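Long-range contact in clostripain-related protein (PDB 5L20), which probably cleaves peptide bonds as a clostripain-family (C11) cysteine peptidase, of which this chain is an N-terminal part: residues T8-F13 against K43-I48. Numbering follows the deposited sequence.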
# COMPACT_ATOMS: atom_id res chain seq x y z
N THR A 8 2.59 -17.21 4.75
CA THR A 8 2.60 -16.80 6.14
C THR A 8 3.89 -16.12 6.55
O THR A 8 4.04 -15.74 7.70
CB THR A 8 2.39 -17.98 7.10
OG1 THR A 8 3.36 -18.99 6.83
CG2 THR A 8 0.97 -18.56 6.97
N GLU A 9 4.85 -15.98 5.63
CA GLU A 9 6.15 -15.46 6.07
C GLU A 9 6.24 -13.93 6.13
O GLU A 9 6.74 -13.39 7.13
CB GLU A 9 7.30 -16.00 5.19
CG GLU A 9 7.56 -17.49 5.33
CD GLU A 9 7.87 -17.91 6.75
OE1 GLU A 9 8.65 -17.21 7.44
OE2 GLU A 9 7.32 -18.95 7.20
N GLN A 10 5.79 -13.25 5.09
CA GLN A 10 6.04 -11.81 4.98
C GLN A 10 4.92 -11.10 4.28
O GLN A 10 4.39 -11.59 3.30
CB GLN A 10 7.35 -11.55 4.24
CG GLN A 10 7.72 -10.07 4.15
CD GLN A 10 8.64 -9.82 2.98
OE1 GLN A 10 8.51 -10.46 1.93
NE2 GLN A 10 9.53 -8.84 3.11
N THR A 11 4.53 -9.93 4.80
CA THR A 11 3.67 -9.00 4.11
C THR A 11 4.48 -7.76 3.77
O THR A 11 5.09 -7.16 4.68
CB THR A 11 2.51 -8.55 5.00
OG1 THR A 11 1.74 -9.69 5.39
CG2 THR A 11 1.64 -7.56 4.30
N VAL A 12 4.50 -7.40 2.49
CA VAL A 12 5.06 -6.13 2.07
C VAL A 12 3.89 -5.17 1.91
O VAL A 12 3.00 -5.39 1.07
CB VAL A 12 5.84 -6.25 0.73
CG1 VAL A 12 6.35 -4.91 0.26
CG2 VAL A 12 7.02 -7.24 0.87
N PHE A 13 3.87 -4.13 2.74
CA PHE A 13 2.79 -3.15 2.71
C PHE A 13 3.25 -1.88 2.01
O PHE A 13 4.09 -1.16 2.54
CB PHE A 13 2.33 -2.85 4.14
CG PHE A 13 1.27 -1.79 4.23
CD1 PHE A 13 0.19 -1.77 3.35
CD2 PHE A 13 1.34 -0.82 5.24
CE1 PHE A 13 -0.78 -0.78 3.46
CE2 PHE A 13 0.37 0.14 5.35
CZ PHE A 13 -0.68 0.17 4.47
N LYS A 43 4.93 -16.96 -3.11
CA LYS A 43 4.44 -18.18 -2.48
C LYS A 43 4.38 -18.10 -0.94
O LYS A 43 3.50 -18.67 -0.31
CB LYS A 43 5.31 -19.37 -2.90
CG LYS A 43 5.39 -19.58 -4.41
CD LYS A 43 6.18 -20.84 -4.73
CE LYS A 43 6.42 -21.00 -6.22
NZ LYS A 43 5.14 -21.00 -6.98
N ASP A 44 5.33 -17.39 -0.35
CA ASP A 44 5.41 -17.25 1.11
C ASP A 44 5.05 -15.85 1.56
O ASP A 44 5.15 -15.55 2.76
CB ASP A 44 6.81 -17.55 1.63
CG ASP A 44 7.14 -19.01 1.67
OD1 ASP A 44 6.24 -19.84 1.94
OD2 ASP A 44 8.33 -19.33 1.47
N GLU A 45 4.71 -14.98 0.61
CA GLU A 45 4.56 -13.55 0.91
C GLU A 45 3.31 -12.99 0.27
O GLU A 45 2.82 -13.55 -0.72
CB GLU A 45 5.78 -12.76 0.42
CG GLU A 45 7.13 -13.24 0.95
CD GLU A 45 7.77 -14.32 0.08
OE1 GLU A 45 7.24 -14.63 -1.01
OE2 GLU A 45 8.82 -14.85 0.50
N ARG A 46 2.81 -11.89 0.83
CA ARG A 46 1.72 -11.13 0.21
C ARG A 46 2.16 -9.68 0.02
O ARG A 46 2.95 -9.15 0.81
CB ARG A 46 0.46 -11.14 1.08
CG ARG A 46 -0.28 -12.49 1.22
CD ARG A 46 -1.72 -12.25 1.77
NE ARG A 46 -2.38 -13.45 2.27
CZ ARG A 46 -2.17 -13.98 3.47
NH1 ARG A 46 -1.30 -13.44 4.32
NH2 ARG A 46 -2.82 -15.09 3.83
N ILE A 47 1.62 -9.04 -1.01
CA ILE A 47 1.78 -7.61 -1.23
C ILE A 47 0.42 -6.96 -1.03
O ILE A 47 -0.54 -7.32 -1.72
CB ILE A 47 2.31 -7.28 -2.64
CG1 ILE A 47 3.72 -7.84 -2.82
CG2 ILE A 47 2.29 -5.77 -2.84
CD1 ILE A 47 4.30 -7.68 -4.18
N ILE A 48 0.35 -6.04 -0.08
CA ILE A 48 -0.87 -5.32 0.27
C ILE A 48 -0.63 -3.84 0.02
O ILE A 48 0.42 -3.33 0.42
CB ILE A 48 -1.26 -5.53 1.75
CG1 ILE A 48 -1.38 -7.02 2.11
CG2 ILE A 48 -2.50 -4.69 2.09
CD1 ILE A 48 -2.49 -7.73 1.32
O HOH W 1 4.46 -19.33 3.86
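Q10 and E45, T11 and R46, V12 and I47, and F13 and I48 pair in parallel register where strand 10-16 meets strand 45-52. Helix 23-37 connects the two strands in a beta-alpha-beta crossover, consistent with the caspase-like alpha/beta fold of the clostripain family (C11). Backbone bonds alternate from one strand to the other: R46 N to Q10 O, V12 N to R46 O at 2.9 Å (164° at the hydrogen), then I48 N to V12 O. Ahead of the regular pairing, D44 O accepts E9 N at 2.9 Å and, weakly, Q10 N.

The Q10 side chain keeps to the V12 and I47 face of the sheet. Its CB rests 3.7 Å from E45 CG. With CG anti to the backbone N (chi1 -177°) and the chain extended beyond it, the amide oxygen OE1 comes against the aliphatic part of the bent E45 chain, 3.3 Å from CG, the amide plane turned 74° from the E45 carboxylate. The same side chain also touches R104 and S106 of strand 104-109 and so lies between the two neighbouring strands.

On the other face T11 CG2 packs against I48 CG1, while T11 OG1 hydrogen-bonds T102 and S100. S100 also receives R46 NH1, and helix 86-99 covers T11 and F13. Where the strands begin, E9 CG lies alongside D44 CB at 3.8 Å; the two carboxylates remain apart, E9 OE2 forming a salt bridge with K103 and D44 OD1 reaching T8 N through a water. F13 presents its ring edge to the neighbouring backbone, CD1 standing 3.3 Å from I48 O, near the ring plane.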